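Amine Dehydrogenase (Pseudomonas putida, PDB 1JMX) carries two covalently attached c-type hemes and probably transfers electrons, as the alpha subunit of a quinohemoprotein amine dehydrogenase. Local coordinates at residues Leu287-Ala292 / Val357-Tyr362; Ala342-Arg347 / Lys400-Gln405; Asp428-Phe433 / Pro452-Met457. All coordinates share one frame; numbering follows the deposited sequence.

Contact 1 of 3, residues Leu287-Ala292 / Val357-Tyr362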
ATOM      1  N   LEU A 287      30.986 -21.353  10.652  1.00 26.81           N
ATOM      2  CA  LEU A 287      29.964 -20.345  10.387  1.00 24.98           C
ATOM      3  C   LEU A 287      30.406 -18.916  10.094  1.00 25.01           C
ATOM      4  O   LEU A 287      30.070 -18.368   9.045  1.00 26.18           O
ATOM      5  CB  LEU A 287      28.949 -20.301  11.528  1.00 22.58           C
ATOM      6  CG  LEU A 287      27.838 -21.343  11.582  1.00 23.11           C
ATOM      7  CD1 LEU A 287      26.850 -20.926  12.667  1.00 19.34           C
ATOM      8  CD2 LEU A 287      27.133 -21.425  10.230  1.00 21.36           C
ATOM      9  N   ALA A 288      31.109 -18.296  11.039  1.00 24.23           N
ATOM     10  CA  ALA A 288      31.537 -16.915  10.867  1.00 23.29           C
ATOM     11  C   ALA A 288      32.712 -16.478  11.751  1.00 22.31           C
ATOM     12  O   ALA A 288      33.115 -17.187  12.672  1.00 21.45           O
ATOM     13  CB  ALA A 288      30.343 -15.993  11.107  1.00 23.59           C
ATOM     14  N   VAL A 289      33.276 -15.319  11.411  1.00 21.52           N
ATOM     15  CA  VAL A 289      34.369 -14.699  12.148  1.00 20.58           C
ATOM     16  C   VAL A 289      33.690 -13.435  12.660  1.00 20.59           C
ATOM     17  O   VAL A 289      33.010 -12.751  11.896  1.00 21.52           O
ATOM     18  CB  VAL A 289      35.538 -14.274  11.212  1.00 20.96           C
ATOM     19  CG1 VAL A 289      36.770 -13.925  12.025  1.00 20.38           C
ATOM     20  CG2 VAL A 289      35.854 -15.358  10.214  1.00 20.70           C
ATOM     21  N   GLN A 290      33.833 -13.134  13.945  1.00 20.19           N
ATOM     22  CA  GLN A 290      33.205 -11.944  14.512  1.00 19.97           C
ATOM     23  C   GLN A 290      34.196 -11.177  15.386  1.00 19.79           C
ATOM     24  O   GLN A 290      34.507 -11.606  16.488  1.00 20.54           O
ATOM     25  CB  GLN A 290      31.978 -12.338  15.351  1.00 20.14           C
ATOM     26  CG  GLN A 290      30.968 -13.239  14.630  1.00 20.77           C
ATOM     27  CD  GLN A 290      29.715 -13.501  15.450  1.00 21.29           C
ATOM     28  OE1 GLN A 290      29.713 -13.344  16.664  1.00 22.18           O
ATOM     29  NE2 GLN A 290      28.639 -13.887  14.780  1.00 20.77           N
ATOM     30  N   PRO A 291      34.681 -10.012  14.920  1.00 20.43           N
ATOM     31  CA  PRO A 291      34.405  -9.323  13.653  1.00 19.77           C
ATOM     32  C   PRO A 291      35.055 -10.019  12.475  1.00 19.54           C
ATOM     33  O   PRO A 291      35.920 -10.877  12.653  1.00 19.98           O
ATOM     34  CB  PRO A 291      35.051  -7.952  13.855  1.00 20.32           C
ATOM     35  CG  PRO A 291      35.120  -7.799  15.350  1.00 21.45           C
ATOM     36  CD  PRO A 291      35.524  -9.168  15.784  1.00 20.84           C
ATOM     37  N   ALA A 292      34.661  -9.605  11.274  1.00 18.87           N
ATOM     38  CA  ALA A 292      35.199 -10.167  10.044  1.00 19.78           C
ATOM     39  C   ALA A 292      36.234  -9.235   9.410  1.00 20.66           C
ATOM     40  O   ALA A 292      36.489  -9.298   8.209  1.00 19.60           O
ATOM     41  CB  ALA A 292      34.073 -10.457   9.067  1.00 21.72           C
ATOM     42  N   VAL A 357      35.339 -19.259   6.115  1.00 32.59           N
ATOM     43  CA  VAL A 357      35.120 -17.827   6.303  1.00 31.15           C
ATOM     44  C   VAL A 357      36.341 -16.969   5.991  1.00 30.58           C
ATOM     45  O   VAL A 357      37.477 -17.437   6.061  1.00 30.95           O
ATOM     46  CB  VAL A 357      34.661 -17.527   7.734  1.00 30.44           C
ATOM     47  CG1 VAL A 357      33.186 -17.848   7.878  1.00 31.93           C
ATOM     48  CG2 VAL A 357      35.481 -18.340   8.732  1.00 30.75           C
ATOM     49  N   ASN A 358      36.108 -15.707   5.655  1.00 29.39           N
ATOM     50  CA  ASN A 358      37.212 -14.816   5.347  1.00 28.86           C
ATOM     51  C   ASN A 358      37.349 -13.675   6.344  1.00 28.08           C
ATOM     52  O   ASN A 358      36.384 -13.299   7.012  1.00 29.05           O
ATOM     53  CB  ASN A 358      37.092 -14.283   3.920  1.00 29.46           C
ATOM     54  CG  ASN A 358      37.198 -15.386   2.876  1.00 29.34           C
ATOM     55  OD1 ASN A 358      37.901 -16.382   3.070  1.00 28.62           O
ATOM     56  ND2 ASN A 358      36.491 -15.215   1.764  1.00 31.43           N
ATOM     57  N   LEU A 359      38.578 -13.176   6.479  1.00 27.55           N
ATOM     58  CA  LEU A 359      38.901 -12.071   7.387  1.00 26.48           C
ATOM     59  C   LEU A 359      39.543 -10.962   6.562  1.00 25.76           C
ATOM     60  O   LEU A 359      40.567 -11.175   5.912  1.00 26.30           O
ATOM     61  CB  LEU A 359      39.885 -12.542   8.466  1.00 26.16           C
ATOM     62  CG  LEU A 359      40.218 -11.618   9.640  1.00 26.16           C
ATOM     63  CD1 LEU A 359      38.962 -11.232  10.377  1.00 25.76           C
ATOM     64  CD2 LEU A 359      41.165 -12.334  10.592  1.00 27.30           C
ATOM     65  N   ALA A 360      38.926  -9.787   6.562  1.00 24.50           N
ATOM     66  CA  ALA A 360      39.460  -8.664   5.803  1.00 23.71           C
ATOM     67  C   ALA A 360      40.494  -7.916   6.616  1.00 23.18           C
ATOM     68  O   ALA A 360      40.211  -7.457   7.718  1.00 23.47           O
ATOM     69  CB  ALA A 360      38.343  -7.717   5.399  1.00 23.86           C
ATOM     70  N   VAL A 361      41.717  -7.880   6.106  1.00 23.03           N
ATOM     71  CA  VAL A 361      42.792  -7.150   6.760  1.00 21.65           C
ATOM     72  C   VAL A 361      42.844  -5.883   5.938  1.00 21.37           C
ATOM     73  O   VAL A 361      42.892  -5.955   4.716  1.00 21.58           O
ATOM     74  CB  VAL A 361      44.141  -7.881   6.644  1.00 21.06           C
ATOM     75  CG1 VAL A 361      45.260  -7.022   7.240  1.00 20.64           C
ATOM     76  CG2 VAL A 361      44.064  -9.199   7.357  1.00 20.19           C
ATOM     77  N   TYR A 362      42.787  -4.724   6.580  1.00 21.56           N
ATOM     78  CA  TYR A 362      42.813  -3.492   5.813  1.00 22.29           C
ATOM     79  C   TYR A 362      43.736  -2.449   6.404  1.00 24.09           C
ATOM     80  O   TYR A 362      44.059  -2.491   7.591  1.00 23.72           O
ATOM     81  CB  TYR A 362      41.396  -2.918   5.677  1.00 21.41           C
ATOM     82  CG  TYR A 362      40.851  -2.286   6.940  1.00 19.77           C
ATOM     83  CD1 TYR A 362      40.838  -0.898   7.092  1.00 19.23           C
ATOM     84  CD2 TYR A 362      40.346  -3.070   7.981  1.00 18.57           C
ATOM     85  CE1 TYR A 362      40.336  -0.302   8.245  1.00 18.42           C
ATOM     86  CE2 TYR A 362      39.836  -2.482   9.143  1.00 18.85           C
ATOM     87  CZ  TYR A 362      39.837  -1.097   9.262  1.00 17.86           C
ATOM     88  OH  TYR A 362      39.338  -0.500  10.389  1.00 19.66           O
TER

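Contact 2 of 3, residues Ala342-Arg347 / Lys400-Gln405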
ATOM      1  N   ALA A 342      51.134  -5.913   7.524  1.00 41.08           N
ATOM      2  CA  ALA A 342      50.215  -6.898   6.943  1.00 39.47           C
ATOM      3  C   ALA A 342      49.525  -6.323   5.712  1.00 38.67           C
ATOM      4  O   ALA A 342      48.928  -5.245   5.782  1.00 39.48           O
ATOM      5  CB  ALA A 342      49.180  -7.338   7.979  1.00 38.87           C
ATOM      6  N   LYS A 343      49.666  -7.005   4.577  1.00 37.46           N
ATOM      7  CA  LYS A 343      49.061  -6.557   3.323  1.00 37.22           C
ATOM      8  C   LYS A 343      47.541  -6.609   3.376  1.00 35.71           C
ATOM      9  O   LYS A 343      46.957  -7.579   3.854  1.00 34.43           O
ATOM     10  CB  LYS A 343      49.555  -7.404   2.147  1.00 39.30           C
ATOM     11  CG  LYS A 343      50.961  -7.063   1.650  1.00 43.15           C
ATOM     12  CD  LYS A 343      51.018  -5.662   1.015  1.00 46.69           C
ATOM     13  CE  LYS A 343      52.402  -5.350   0.416  1.00 47.96           C
ATOM     14  NZ  LYS A 343      52.738  -6.205  -0.771  1.00 48.90           N
ATOM     15  N   PRO A 344      46.879  -5.564   2.867  1.00 34.94           N
ATOM     16  CA  PRO A 344      45.414  -5.513   2.865  1.00 34.21           C
ATOM     17  C   PRO A 344      44.807  -6.578   1.940  1.00 33.36           C
ATOM     18  O   PRO A 344      45.295  -6.799   0.837  1.00 33.78           O
ATOM     19  CB  PRO A 344      45.132  -4.096   2.367  1.00 34.04           C
ATOM     20  CG  PRO A 344      46.274  -3.834   1.435  1.00 34.48           C
ATOM     21  CD  PRO A 344      47.447  -4.362   2.232  1.00 35.20           C
ATOM     22  N   GLY A 345      43.774  -7.266   2.416  1.00 32.43           N
ATOM     23  CA  GLY A 345      43.126  -8.287   1.612  1.00 30.80           C
ATOM     24  C   GLY A 345      42.407  -9.297   2.481  1.00 30.21           C
ATOM     25  O   GLY A 345      42.543  -9.280   3.707  1.00 28.86           O
ATOM     26  N   GLN A 346      41.651 -10.189   1.851  1.00 31.13           N
ATOM     27  CA  GLN A 346      40.911 -11.203   2.590  1.00 32.60           C
ATOM     28  C   GLN A 346      41.828 -12.374   2.982  1.00 32.13           C
ATOM     29  O   GLN A 346      42.760 -12.730   2.260  1.00 32.60           O
ATOM     30  CB  GLN A 346      39.698 -11.703   1.778  1.00 33.51           C
ATOM     31  CG  GLN A 346      38.632 -10.641   1.422  1.00 34.77           C
ATOM     32  CD  GLN A 346      37.537 -10.444   2.493  1.00 36.41           C
ATOM     33  OE1 GLN A 346      37.380 -11.255   3.416  1.00 35.93           O
ATOM     34  NE2 GLN A 346      36.765  -9.362   2.354  1.00 36.00           N
ATOM     35  N   ARG A 347      41.551 -12.968   4.134  1.00 32.11           N
ATOM     36  CA  ARG A 347      42.336 -14.096   4.635  1.00 32.56           C
ATOM     37  C   ARG A 347      41.442 -15.310   4.819  1.00 32.85           C
ATOM     38  O   ARG A 347      40.344 -15.203   5.370  1.00 33.71           O
ATOM     39  CB  ARG A 347      42.969 -13.741   5.981  1.00 31.76           C
ATOM     40  CG  ARG A 347      43.971 -12.612   5.889  1.00 32.04           C
ATOM     41  CD  ARG A 347      45.202 -13.055   5.112  1.00 32.32           C
ATOM     42  NE  ARG A 347      45.884 -11.939   4.466  1.00 33.27           N
ATOM     43  CZ  ARG A 347      46.386 -10.881   5.094  1.00 33.03           C
ATOM     44  NH1 ARG A 347      46.305 -10.762   6.412  1.00 34.83           N
ATOM     45  NH2 ARG A 347      46.950  -9.917   4.389  1.00 33.82           N
ATOM     46  N   LYS A 400      40.873  -1.113  -0.627  1.00 25.35           N
ATOM     47  CA  LYS A 400      41.495  -1.820  -1.729  1.00 27.72           C
ATOM     48  C   LYS A 400      42.533  -2.762  -1.178  1.00 27.64           C
ATOM     49  O   LYS A 400      43.219  -2.439  -0.206  1.00 28.58           O
ATOM     50  CB  LYS A 400      42.144  -0.844  -2.715  1.00 29.41           C
ATOM     51  CG  LYS A 400      41.155  -0.143  -3.633  1.00 30.02           C
ATOM     52  CD  LYS A 400      41.873   0.503  -4.793  1.00 31.71           C
ATOM     53  CE  LYS A 400      40.888   0.996  -5.858  1.00 32.94           C
ATOM     54  NZ  LYS A 400      39.999   2.086  -5.372  1.00 31.35           N
ATOM     55  N   ASP A 401      42.621  -3.946  -1.765  1.00 28.45           N
ATOM     56  CA  ASP A 401      43.603  -4.908  -1.306  1.00 30.82           C
ATOM     57  C   ASP A 401      44.970  -4.674  -1.971  1.00 32.71           C
ATOM     58  O   ASP A 401      45.144  -3.709  -2.741  1.00 32.56           O
ATOM     59  CB  ASP A 401      43.097  -6.336  -1.521  1.00 29.33           C
ATOM     60  CG  ASP A 401      42.854  -6.665  -2.968  1.00 28.17           C
ATOM     61  OD1 ASP A 401      43.223  -5.874  -3.856  1.00 28.76           O
ATOM     62  OD2 ASP A 401      42.303  -7.750  -3.217  1.00 30.79           O
ATOM     63  N   ALA A 402      45.929  -5.550  -1.659  1.00 33.90           N
ATOM     64  CA  ALA A 402      47.288  -5.462  -2.199  1.00 35.17           C
ATOM     65  C   ALA A 402      47.314  -5.515  -3.724  1.00 36.41           C
ATOM     66  O   ALA A 402      48.247  -5.008  -4.352  1.00 36.80           O
ATOM     67  CB  ALA A 402      48.146  -6.566  -1.623  1.00 34.65           C
ATOM     68  N   ASN A 403      46.279  -6.116  -4.311  1.00 38.18           N
ATOM     69  CA  ASN A 403      46.169  -6.226  -5.763  1.00 39.46           C
ATOM     70  C   ASN A 403      45.411  -5.066  -6.419  1.00 39.03           C
ATOM     71  O   ASN A 403      45.075  -5.135  -7.605  1.00 40.20           O
ATOM     72  CB  ASN A 403      45.516  -7.555  -6.146  1.00 41.64           C
ATOM     73  CG  ASN A 403      46.403  -8.745  -5.839  1.00 44.01           C
ATOM     74  OD1 ASN A 403      47.623  -8.599  -5.696  1.00 45.57           O
ATOM     75  ND2 ASN A 403      45.803  -9.930  -5.737  1.00 44.52           N
ATOM     76  N   GLY A 404      45.138  -4.008  -5.659  1.00 38.14           N
ATOM     77  CA  GLY A 404      44.429  -2.863  -6.212  1.00 37.02           C
ATOM     78  C   GLY A 404      42.953  -3.095  -6.495  1.00 35.69           C
ATOM     79  O   GLY A 404      42.285  -2.248  -7.101  1.00 35.52           O
ATOM     80  N   GLN A 405      42.446  -4.245  -6.062  1.00 34.45           N
ATOM     81  CA  GLN A 405      41.046  -4.594  -6.253  1.00 33.63           C
ATOM     82  C   GLN A 405      40.223  -4.165  -5.028  1.00 31.80           C
ATOM     83  O   GLN A 405      40.754  -4.069  -3.914  1.00 29.98           O
ATOM     84  CB  GLN A 405      40.912  -6.105  -6.491  1.00 36.62           C
ATOM     85  CG  GLN A 405      39.843  -6.478  -7.538  1.00 41.09           C
ATOM     86  CD  GLN A 405      40.077  -5.793  -8.891  1.00 43.26           C
ATOM     87  OE1 GLN A 405      41.175  -5.882  -9.463  1.00 44.70           O
ATOM     88  NE2 GLN A 405      39.054  -5.081  -9.393  1.00 43.62           N
TER

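Contact 3 of 3, residues Asp428-Phe433 / Pro452-Met457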
ATOM      1  N   ASP A 428      10.037  22.674   4.902  1.00 29.36           N
ATOM      2  CA  ASP A 428       9.036  22.090   5.805  1.00 28.73           C
ATOM      3  C   ASP A 428       9.582  21.695   7.181  1.00 27.88           C
ATOM      4  O   ASP A 428       8.840  21.203   8.033  1.00 27.71           O
ATOM      5  CB  ASP A 428       8.389  20.857   5.170  1.00 30.80           C
ATOM      6  CG  ASP A 428       7.578  21.183   3.926  1.00 32.39           C
ATOM      7  OD1 ASP A 428       7.083  22.329   3.781  1.00 32.79           O
ATOM      8  OD2 ASP A 428       7.422  20.265   3.092  1.00 34.79           O
ATOM      9  N   GLU A 429      10.881  21.873   7.389  1.00 27.12           N
ATOM     10  CA  GLU A 429      11.501  21.532   8.666  1.00 25.80           C
ATOM     11  C   GLU A 429      11.330  20.053   9.024  1.00 23.71           C
ATOM     12  O   GLU A 429      11.005  19.716  10.163  1.00 23.53           O
ATOM     13  CB  GLU A 429      10.919  22.400   9.780  1.00 28.47           C
ATOM     14  CG  GLU A 429      11.022  23.897   9.527  1.00 32.01           C
ATOM     15  CD  GLU A 429      10.695  24.702  10.763  1.00 34.20           C
ATOM     16  OE1 GLU A 429       9.525  24.683  11.207  1.00 36.56           O
ATOM     17  OE2 GLU A 429      11.618  25.345  11.307  1.00 38.13           O
ATOM     18  N   ASP A 430      11.576  19.183   8.047  1.00 21.19           N
ATOM     19  CA  ASP A 430      11.460  17.738   8.225  1.00 19.76           C
ATOM     20  C   ASP A 430      12.378  17.151   9.292  1.00 19.96           C
ATOM     21  O   ASP A 430      11.971  16.278  10.052  1.00 18.74           O
ATOM     22  CB  ASP A 430      11.725  17.019   6.900  1.00 17.81           C
ATOM     23  CG  ASP A 430      10.558  17.114   5.933  1.00 15.21           C
ATOM     24  OD1 ASP A 430       9.528  17.730   6.260  1.00 16.96           O
ATOM     25  OD2 ASP A 430      10.679  16.548   4.836  1.00 15.48           O
ATOM     26  N   VAL A 431      13.624  17.613   9.322  1.00 20.02           N
ATOM     27  CA  VAL A 431      14.614  17.131  10.283  1.00 18.85           C
ATOM     28  C   VAL A 431      14.204  17.401  11.729  1.00 18.27           C
ATOM     29  O   VAL A 431      14.660  16.727  12.647  1.00 20.24           O
ATOM     30  CB  VAL A 431      15.998  17.752   9.981  1.00 19.50           C
ATOM     31  CG1 VAL A 431      16.939  17.624  11.173  1.00 20.21           C
ATOM     32  CG2 VAL A 431      16.599  17.072   8.789  1.00 17.98           C
ATOM     33  N   LYS A 432      13.307  18.358  11.924  1.00 18.73           N
ATOM     34  CA  LYS A 432      12.845  18.718  13.257  1.00 18.85           C
ATOM     35  C   LYS A 432      11.632  17.921  13.727  1.00 17.60           C
ATOM     36  O   LYS A 432      11.474  17.653  14.921  1.00 17.15           O
ATOM     37  CB  LYS A 432      12.519  20.210  13.286  1.00 21.91           C
ATOM     38  CG  LYS A 432      11.963  20.719  14.601  1.00 25.94           C
ATOM     39  CD  LYS A 432      11.798  22.224  14.535  1.00 30.71           C
ATOM     40  CE  LYS A 432      11.095  22.764  15.768  1.00 33.40           C
ATOM     41  NZ  LYS A 432      10.889  24.245  15.644  1.00 35.84           N
ATOM     42  N   PHE A 433      10.782  17.534  12.782  1.00 16.75           N
ATOM     43  CA  PHE A 433       9.567  16.807  13.110  1.00 15.02           C
ATOM     44  C   PHE A 433       9.561  15.316  12.798  1.00 13.75           C
ATOM     45  O   PHE A 433       8.907  14.549  13.494  1.00 14.41           O
ATOM     46  CB  PHE A 433       8.378  17.472  12.415  1.00 15.52           C
ATOM     47  CG  PHE A 433       8.154  18.907  12.812  1.00 15.01           C
ATOM     48  CD1 PHE A 433       8.429  19.939  11.921  1.00 16.94           C
ATOM     49  CD2 PHE A 433       7.630  19.225  14.055  1.00 15.35           C
ATOM     50  CE1 PHE A 433       8.181  21.274  12.264  1.00 16.84           C
ATOM     51  CE2 PHE A 433       7.378  20.553  14.411  1.00 15.31           C
ATOM     52  CZ  PHE A 433       7.652  21.580  13.513  1.00 14.85           C
ATOM     53  N   PRO A 452      -0.314  19.773  14.751  1.00 19.83           N
ATOM     54  CA  PRO A 452      -0.671  21.195  14.774  1.00 21.18           C
ATOM     55  C   PRO A 452       0.512  22.162  14.590  1.00 22.76           C
ATOM     56  O   PRO A 452       0.349  23.241  14.009  1.00 23.18           O
ATOM     57  CB  PRO A 452      -1.317  21.349  16.155  1.00 20.97           C
ATOM     58  CG  PRO A 452      -1.976  20.051  16.349  1.00 20.16           C
ATOM     59  CD  PRO A 452      -0.928  19.071  15.893  1.00 19.57           C
ATOM     60  N   GLU A 453       1.692  21.766  15.076  1.00 23.02           N
ATOM     61  CA  GLU A 453       2.911  22.579  14.971  1.00 23.08           C
ATOM     62  C   GLU A 453       3.476  22.669  13.559  1.00 21.02           C
ATOM     63  O   GLU A 453       4.302  23.532  13.267  1.00 19.47           O
ATOM     64  CB  GLU A 453       4.001  22.029  15.897  1.00 26.92           C
ATOM     65  CG  GLU A 453       3.727  22.231  17.378  1.00 33.06           C
ATOM     66  CD  GLU A 453       3.640  23.706  17.755  1.00 38.44           C
ATOM     67  OE1 GLU A 453       4.698  24.394  17.710  1.00 41.41           O
ATOM     68  OE2 GLU A 453       2.517  24.177  18.080  1.00 40.93           O
ATOM     69  N   ARG A 454       3.036  21.768  12.685  1.00 19.24           N
ATOM     70  CA  ARG A 454       3.522  21.754  11.317  1.00 17.11           C
ATOM     71  C   ARG A 454       2.634  22.524  10.344  1.00 16.50           C
ATOM     72  O   ARG A 454       1.504  22.877  10.672  1.00 15.78           O
ATOM     73  CB  ARG A 454       3.677  20.313  10.834  1.00 16.33           C
ATOM     74  CG  ARG A 454       4.615  19.468  11.661  1.00 13.84           C
ATOM     75  CD  ARG A 454       5.170  18.312  10.843  1.00 12.38           C
ATOM     76  NE  ARG A 454       6.110  18.789   9.834  1.00 10.97           N
ATOM     77  CZ  ARG A 454       6.836  18.007   9.042  1.00 10.65           C
ATOM     78  NH1 ARG A 454       6.739  16.690   9.116  1.00 10.42           N
ATOM     79  NH2 ARG A 454       7.705  18.549   8.206  1.00 13.00           N
ATOM     80  N   LYS A 455       3.177  22.798   9.156  1.00 17.13           N
ATOM     81  CA  LYS A 455       2.445  23.482   8.088  1.00 19.07           C
ATOM     82  C   LYS A 455       1.309  22.554   7.667  1.00 18.41           C
ATOM     83  O   LYS A 455       1.537  21.363   7.447  1.00 17.61           O
ATOM     84  CB  LYS A 455       3.347  23.720   6.871  1.00 20.98           C
ATOM     85  CG  LYS A 455       4.493  24.689   7.091  1.00 24.93           C
ATOM     86  CD  LYS A 455       5.322  24.873   5.817  1.00 27.70           C
ATOM     87  CE  LYS A 455       6.649  25.587   6.106  1.00 29.32           C
ATOM     88  NZ  LYS A 455       6.457  26.918   6.753  1.00 31.63           N
ATOM     89  N   MET A 456       0.094  23.097   7.583  1.00 19.07           N
ATOM     90  CA  MET A 456      -1.095  22.329   7.207  1.00 17.28           C
ATOM     91  C   MET A 456      -1.381  21.213   8.215  1.00 18.19           C
ATOM     92  O   MET A 456      -1.972  20.189   7.860  1.00 17.86           O
ATOM     93  CB  MET A 456      -0.912  21.733   5.808  1.00 17.49           C
ATOM     94  CG  MET A 456      -0.715  22.765   4.718  1.00 15.85           C
ATOM     95  SD  MET A 456      -0.387  22.019   3.135  1.00 20.06           S
ATOM     96  CE  MET A 456      -2.053  21.687   2.551  1.00 16.72           C
ATOM     97  N   MET A 457      -0.934  21.419   9.460  1.00 18.35           N
ATOM     98  CA  MET A 457      -1.081  20.470  10.572  1.00 17.70           C
ATOM     99  C   MET A 457      -0.735  19.050  10.135  1.00 16.91           C
ATOM    100  O   MET A 457      -1.296  18.074  10.629  1.00 15.38           O
ATOM    101  CB  MET A 457      -2.501  20.536  11.167  1.00 21.13           C
ATOM    102  CG  MET A 457      -3.604  19.957  10.270  1.00 26.06           C
ATOM    103  SD  MET A 457      -5.274  20.431  10.760  1.00 31.95           S
ATOM    104  CE  MET A 457      -5.170  20.209  12.566  1.00 29.44           C
TER
HETATM  105  O   HOH W   1       6.027  21.556   8.924  1.00 25.60           O

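Contact 1 of 3, residues Leu287-Ala292 / Val357-Tyr362
The parallel pairing of the first and last strands of domain III, a probable immunoglobulin-like (E-set) fold, brings V289 of strand 285-295 against V357 and L359 of strand 354-362, the short segments running 17° apart. V289 works as a fork: CG1, anti to its backbone N, reaches L359 CD1 at 3.8 Å, while CG2 presses on V357 CG2 at 3.4 Å, tighter than ordinary van der Waals contact. The other branch of V357, CG1, turns to the backbone and lies 3.5 Å from A288 CA. L359 extends its CD1 to within 3.5 Å of A292 C, just after the cis peptide that precedes P291. Past that kink the strands join directly: A360 N donates to A292 O at 3.0 Å in an almost straight bond (175°), although the nitrogen stands above the carbonyl plane. Before the kink, A288 and Q290 make their backbone bonds with V305 and T303 of strand 299-307, L287 and A288 forming a classic beta bulge opposite V305; beyond it, A292 and I294 bond to A360. A first strand that changes from an antiparallel neighbour to a parallel one, here at a cis-proline, is a feature of many immunoglobulin-like sandwiches, consistent with the E-set family of domain III.

Contact 2 of 3, residues Ala342-Arg347 / Lys400-Gln405
D401 OD1 takes two backbone N-H groups of its own loop, Q405 N at 2.9 Å and, weakly, N403 N at 3.1 Å, while D401 CB rests against P344 O and G345 CA. The loop is a type I turn with a G1 bulge, closing the hairpin of strands 391-400 and 406-420: G404 N bonds to D401 O at 2.9 Å, D401 N bonds to Q405 O at 2.8 Å, and G404 takes the positive phi that the bulge position favours. The CG of D401 sits between the backbone N and the carbonyl carbon (chi1 62°), which brings the carboxylate over the turn, to the N-H groups of N403 and Q405; Q405 N meets OD1 on its syn side, out of the carboxylate plane. The turn, thus stiffened, is offered to the start of strand 345-351, so that domain IV touches domain III at the surface. One hydrogen bond spans this seam, from A402 N to P344 O at 2.9 Å; it is bent (146°), with the donor tilted 31° from the carbonyl plane. D401 CB approaches the same oxygen, P344 O, to 3.3 Å and also abuts G345 CA; a CB on G345 would crowd D401 CB and, at this backbone conformation, P344 O as well. Beyond this point strand 345-351 enters the sheet of domain III. P344 lays its ring carbons along the loop, CB lying 3.6 Å from K400 O; the amino group of K400 turns elsewhere, to a salt bridge with E366. At the rim the lysine chain of K343, bent at chi2, brings its CD to 4.0 Å from A402 CB.

Contact 3 of 3, residues Asp428-Phe433 / Pro452-Met457
A bend at chi3 (71°) turns the otherwise extended chain of R454 back along the ring of F433, whose chi1 of -60° sets CG beside its backbone N and presents a face to the arginine. R454 CG lies over the middle of that face, 3.7 Å from the F433 ring centroid, in a CH-pi contact. Farther along, R454 NE comes to 3.3 Å from F433 CD1, and the guanidinium, modestly tilted from the ring, covers F433 CB. The aromatic residue thus floors the arginine while polar partners meet its edge. R454 NH2 forms a salt bridge with D430 OD1 at 2.8 Å; the oxygen is met nearly along its C-O axis, and the two flat groups stand 89° apart. The same nitrogen donates to D428 O at 2.9 Å. These acceptors flank a junction between two short helices: E429 closes helix 423-427 in a Schellman motif and is the N-cap of helix 430-433. R454 therefore ties the loop after strand 442-445 to that junction, and its charge would probably be welcomed by the carbonyl end of the earlier helix. With an alanine here, D430 OD1 would probably lose its cationic mate and a gap would be likely to open over the F433 ring. A water accepts from R454 NE at 2.9 Å and K455 N at 3.1 Å and donates to D428 O at 3.0 Å. R454 NH1 bonds to A461 O, just before strand 462-470, and D430 OD2 accepts from N463 N within it.

Contacts 1 and 2 share a sheet: strands 354-362 and 345-351 are neighbours in it, joined by probable backbone bonds from R347 N to L359 O and from G345 N to V361 O. Contact 1 is partly buried, with V289 and L359 in the interior, and pairs branched aliphatic side chains with one backbone bond inside domain III. Contact 2, centred about 14 Å from it, is a surface meeting of domains III and IV, made by one backbone hydrogen bond and the packing of a proline ring, a lysine chain and an alanine. Contact 3, within domain IV and centred about 44 and 48 Å from the others, is partly buried; lacking a sheet's regular bonding, it relies on an arginine, a carboxylate, an aromatic ring and water.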